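Local coordinates for integron cassette protein Vpc_cass2 (Vibrio paracholerae, PDB 3JRT), which is of unknown function but is an all-helical protein encoded by a mobile integron gene cassette, at residues H103-I114 / S174-L184. Numbering follows the deposited sequence.
Sequences HNHIRGVYNNEI and SESLVGVIELL
Y110 on helix 104-114 and H103 in the turn just ahead of it both carry CG anti to the carbonyl carbon (chi1 -78° and -62°), which turns their rings onto the residues of 174-184. The two helices form a roughly antiparallel pair in an all-helical fold, their axes coming within 10.3 Å at closest approach and at 141° between chain directions, and the aromatic rings reach across at different levels. The phenol of Y110 slides past the start of helix 177-184, and its hydroxyl donates to the carbonyl oxygen of S174, Y110 OH to S174 O 2.5 Å, a shortness that may partly reflect coordinate error. V180 CG2 lies over one face of the Y110 ring, 3.6 Å above the plane and displaced toward the rim, a CH-pi contact; W162 from helix 157-163 also meets this ring, the two planes being nearly parallel. L177 approaches with CD1, 3.9 Å from Y110 CD1, while L177 CD2 touches I114 CD1. I106 comes tip to tip with V180, and the fit is tight: I106 CG1 to V180 CG2 is 3.5 Å. I106 CD1 rests near S174 O, the same oxygen that Y110 donates to. Just beyond, S176 is the N-cap of helix 177-184, S176 OG accepting from G179 N at 3.1 Å. R107 offers its aliphatic part to L184, crossing it at about a right angle, while R107 NH1 is hydrogen-bonded to N89 OD1 on helix 64-91. At the far end the imidazole of H103 lies across L183, and L183 CD2 sits over one ring face, 3.7 Å from H103 CD2.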
loop_
_atom_site.group_PDB
_atom_site.type_symbol
_atom_site.label_atom_id
_atom_site.label_comp_id
_atom_site.label_asym_id
_atom_site.label_seq_id
_atom_site.Cartn_x
_atom_site.Cartn_y
_atom_site.Cartn_z
ATOM N N HIS A 103 -0.617 12.086 -27.856
ATOM C CA HIS A 103 -0.245 10.860 -27.137
ATOM C C HIS A 103 -1.440 9.942 -26.916
ATOM O O HIS A 103 -1.333 8.920 -26.240
ATOM C CB HIS A 103 0.384 11.185 -25.778
ATOM C CG HIS A 103 1.657 11.962 -25.874
ATOM N ND1 HIS A 103 1.853 13.154 -25.210
ATOM C CD2 HIS A 103 2.795 11.724 -26.568
ATOM C CE1 HIS A 103 3.063 13.612 -25.483
ATOM N NE2 HIS A 103 3.653 12.766 -26.307
ATOM N N ASN A 104 -2.576 10.320 -27.488
ATOM C CA ASN A 104 -3.820 9.581 -27.323
ATOM C C ASN A 104 -3.673 8.051 -27.445
ATOM O O ASN A 104 -4.435 7.288 -26.845
ATOM C CB ASN A 104 -4.843 10.103 -28.335
ATOM C CG ASN A 104 -6.257 10.091 -27.801
ATOM O OD1 ASN A 104 -6.648 9.183 -27.074
ATOM N ND2 ASN A 104 -7.039 11.100 -28.171
ATOM N N HIS A 105 -2.686 7.606 -28.216
ATOM C CA HIS A 105 -2.559 6.187 -28.540
ATOM C C HIS A 105 -1.731 5.402 -27.537
ATOM O O HIS A 105 -2.160 4.354 -27.054
ATOM C CB HIS A 105 -1.965 6.005 -29.938
ATOM C CG HIS A 105 -1.484 4.615 -30.212
ATOM N ND1 HIS A 105 -2.260 3.667 -30.843
ATOM C CD2 HIS A 105 -0.302 4.012 -29.941
ATOM C CE1 HIS A 105 -1.578 2.542 -30.954
ATOM N NE2 HIS A 105 -0.386 2.724 -30.413
ATOM N N ILE A 106 -0.532 5.895 -27.243
ATOM C CA ILE A 106 0.340 5.219 -26.297
ATOM C C ILE A 106 -0.396 5.071 -24.976
ATOM O O ILE A 106 -0.220 4.092 -24.257
ATOM C CB ILE A 106 1.648 6.001 -26.072
ATOM C CG1 ILE A 106 2.641 5.166 -25.263
ATOM C CG2 ILE A 106 1.374 7.327 -25.380
ATOM C CD1 ILE A 106 3.046 3.876 -25.945
ATOM N N ARG A 107 -1.236 6.054 -24.672
ATOM C CA ARG A 107 -1.990 6.062 -23.431
ATOM C C ARG A 107 -2.989 4.917 -23.380
ATOM O O ARG A 107 -3.121 4.242 -22.368
ATOM C CB ARG A 107 -2.693 7.406 -23.251
ATOM C CG ARG A 107 -3.637 7.469 -22.068
ATOM C CD ARG A 107 -4.146 8.887 -21.868
ATOM N NE ARG A 107 -4.741 9.428 -23.085
ATOM C CZ ARG A 107 -6.037 9.388 -23.360
ATOM N NH1 ARG A 107 -6.880 8.831 -22.502
ATOM N NH2 ARG A 107 -6.488 9.905 -24.495
ATOM N N GLY A 108 -3.684 4.690 -24.482
ATOM C CA GLY A 108 -4.645 3.607 -24.549
ATOM C C GLY A 108 -3.973 2.250 -24.528
ATOM O O GLY A 108 -4.552 1.264 -24.066
ATOM N N VAL A 109 -2.744 2.200 -25.031
ATOM C CA VAL A 109 -1.982 0.958 -25.054
ATOM C C VAL A 109 -1.693 0.504 -23.631
ATOM O O VAL A 109 -1.975 -0.633 -23.254
ATOM C CB VAL A 109 -0.655 1.124 -25.799
ATOM C CG1 VAL A 109 0.250 -0.068 -25.530
ATOM C CG2 VAL A 109 -0.907 1.301 -27.297
ATOM N N TYR A 110 -1.140 1.408 -22.835
ATOM C CA TYR A 110 -0.854 1.097 -21.446
ATOM C C TYR A 110 -2.142 0.865 -20.666
ATOM O O TYR A 110 -2.231 -0.046 -19.848
ATOM C CB TYR A 110 0.041 2.167 -20.825
ATOM C CG TYR A 110 1.472 1.973 -21.255
ATOM C CD1 TYR A 110 2.398 1.395 -20.412
ATOM C CD2 TYR A 110 1.876 2.308 -22.530
ATOM C CE1 TYR A 110 3.704 1.191 -20.820
ATOM C CE2 TYR A 110 3.172 2.110 -22.948
ATOM C CZ TYR A 110 4.083 1.552 -22.093
ATOM O OH TYR A 110 5.377 1.351 -22.524
ATOM N N ASN A 111 -3.158 1.663 -20.956
ATOM C CA ASN A 111 -4.461 1.431 -20.359
ATOM C C ASN A 111 -4.923 -0.001 -20.626
ATOM O O ASN A 111 -5.453 -0.675 -19.740
ATOM C CB ASN A 111 -5.476 2.448 -20.888
ATOM C CG ASN A 111 -6.799 2.386 -20.153
ATOM O OD1 ASN A 111 -7.629 1.513 -20.409
ATOM N ND2 ASN A 111 -7.000 3.305 -19.235
ATOM N N ASN A 112 -4.684 -0.483 -21.840
ATOM C CA ASN A 112 -5.180 -1.799 -22.226
ATOM C C ASN A 112 -4.400 -2.949 -21.595
ATOM O O ASN A 112 -4.980 -3.949 -21.156
ATOM C CB ASN A 112 -5.200 -1.946 -23.741
ATOM C CG ASN A 112 -6.162 -3.016 -24.197
ATOM O OD1 ASN A 112 -7.226 -3.200 -23.604
ATOM N ND2 ASN A 112 -5.796 -3.732 -25.253
ATOM N N GLU A 113 -3.083 -2.804 -21.559
ATOM C CA GLU A 113 -2.232 -3.788 -20.914
ATOM C C GLU A 113 -2.713 -4.056 -19.490
ATOM O O GLU A 113 -2.893 -5.203 -19.081
ATOM C CB GLU A 113 -0.799 -3.283 -20.887
ATOM C CG GLU A 113 -0.231 -3.006 -22.259
ATOM C CD GLU A 113 0.203 -4.267 -22.964
ATOM O OE1 GLU A 113 1.336 -4.275 -23.487
ATOM O OE2 GLU A 113 -0.578 -5.249 -22.989
ATOM N N ILE A 114 -2.938 -2.986 -18.742
ATOM C CA ILE A 114 -3.406 -3.118 -17.371
ATOM C C ILE A 114 -4.719 -3.891 -17.240
ATOM O O ILE A 114 -4.840 -4.771 -16.390
ATOM C CB ILE A 114 -3.548 -1.754 -16.704
ATOM C CG1 ILE A 114 -2.158 -1.146 -16.464
ATOM C CG2 ILE A 114 -4.294 -1.907 -15.408
ATOM C CD1 ILE A 114 -2.163 0.396 -16.263
ATOM N N SER A 174 8.115 5.993 -24.122
ATOM C CA SER A 174 6.990 5.214 -24.624
ATOM C C SER A 174 7.062 3.785 -24.108
ATOM O O SER A 174 6.098 3.030 -24.211
ATOM C CB SER A 174 7.014 5.171 -26.153
ATOM O OG SER A 174 7.105 6.473 -26.691
ATOM N N GLU A 175 8.213 3.415 -23.558
ATOM C CA GLU A 175 8.487 2.018 -23.277
ATOM C C GLU A 175 8.242 1.621 -21.824
ATOM O O GLU A 175 8.528 0.486 -21.441
ATOM C CB GLU A 175 9.912 1.663 -23.716
ATOM C CG GLU A 175 10.173 1.958 -25.191
ATOM C CD GLU A 175 10.640 0.747 -25.972
ATOM O OE1 GLU A 175 10.990 -0.278 -25.346
ATOM O OE2 GLU A 175 10.658 0.823 -27.221
ATOM N N SER A 176 7.714 2.544 -21.022
ATOM C CA SER A 176 7.342 2.220 -19.649
ATOM C C SER A 176 6.137 3.025 -19.181
ATOM O O SER A 176 5.905 4.144 -19.626
ATOM C CB SER A 176 8.525 2.405 -18.686
ATOM O OG SER A 176 8.733 3.768 -18.360
ATOM N N LEU A 177 5.371 2.432 -18.275
ATOM C CA LEU A 177 4.207 3.067 -17.690
ATOM C C LEU A 177 4.546 4.427 -17.093
ATOM O O LEU A 177 3.868 5.407 -17.349
ATOM C CB LEU A 177 3.634 2.172 -16.594
ATOM C CG LEU A 177 2.325 2.639 -15.964
ATOM C CD1 LEU A 177 1.365 3.060 -17.060
ATOM C CD2 LEU A 177 1.716 1.533 -15.108
ATOM N N VAL A 178 5.614 4.488 -16.343
ATOM C CA VAL A 178 5.985 5.697 -15.678
ATOM C C VAL A 178 6.437 6.751 -16.677
ATOM O O VAL A 178 6.149 7.896 -16.511
ATOM C CB VAL A 178 7.052 5.438 -14.619
ATOM C CG1 VAL A 178 7.836 6.632 -14.378
ATOM C CG2 VAL A 178 6.440 4.995 -13.370
ATOM N N GLY A 179 7.129 6.353 -17.721
ATOM C CA GLY A 179 7.548 7.279 -18.761
ATOM C C GLY A 179 6.350 7.868 -19.483
ATOM O O GLY A 179 6.315 9.062 -19.780
ATOM N N VAL A 180 5.359 7.026 -19.747
ATOM C CA VAL A 180 4.132 7.463 -20.388
ATOM C C VAL A 180 3.372 8.404 -19.472
ATOM O O VAL A 180 2.799 9.392 -19.923
ATOM C CB VAL A 180 3.248 6.260 -20.790
ATOM C CG1 VAL A 180 1.832 6.697 -21.066
ATOM C CG2 VAL A 180 3.843 5.559 -22.015
ATOM N N ILE A 181 3.379 8.112 -18.179
ATOM C CA ILE A 181 2.625 8.934 -17.258
ATOM C C ILE A 181 3.315 10.283 -17.143
ATOM O O ILE A 181 2.656 11.301 -16.954
ATOM C CB ILE A 181 2.465 8.275 -15.876
ATOM C CG1 ILE A 181 1.499 7.090 -15.961
ATOM C CG2 ILE A 181 1.963 9.305 -14.842
ATOM C CD1 ILE A 181 1.387 6.322 -14.690
ATOM N N GLU A 182 4.642 10.276 -17.274
ATOM C CA GLU A 182 5.442 11.495 -17.301
ATOM C C GLU A 182 5.219 12.293 -18.598
ATOM O O GLU A 182 5.237 13.525 -18.596
ATOM C CB GLU A 182 6.919 11.143 -17.136
ATOM C CG GLU A 182 7.840 12.339 -17.043
ATOM C CD GLU A 182 9.206 11.978 -16.492
ATOM O OE1 GLU A 182 9.436 10.782 -16.210
ATOM O OE2 GLU A 182 10.049 12.891 -16.343
ATOM N N LEU A 183 5.007 11.581 -19.703
ATOM C CA LEU A 183 4.685 12.209 -20.979
ATOM C C LEU A 183 3.439 13.066 -20.845
ATOM O O LEU A 183 3.362 14.170 -21.401
ATOM C CB LEU A 183 4.434 11.144 -22.043
ATOM C CG LEU A 183 5.309 11.168 -23.289
ATOM C CD1 LEU A 183 6.775 11.233 -22.912
ATOM C CD2 LEU A 183 5.016 9.948 -24.152
ATOM N N LEU A 184 2.459 12.545 -20.111
ATOM C CA LEU A 184 1.195 13.248 -19.901
ATOM C C LEU A 184 1.363 14.380 -18.894
ATOM O O LEU A 184 0.955 15.509 -19.154
ATOM C CB LEU A 184 0.105 12.288 -19.425
ATOM C CG LEU A 184 -0.041 10.998 -20.227
ATOM C CD1 LEU A 184 -1.184 10.171 -19.691
ATOM C CD2 LEU A 184 -0.270 11.312 -21.681
#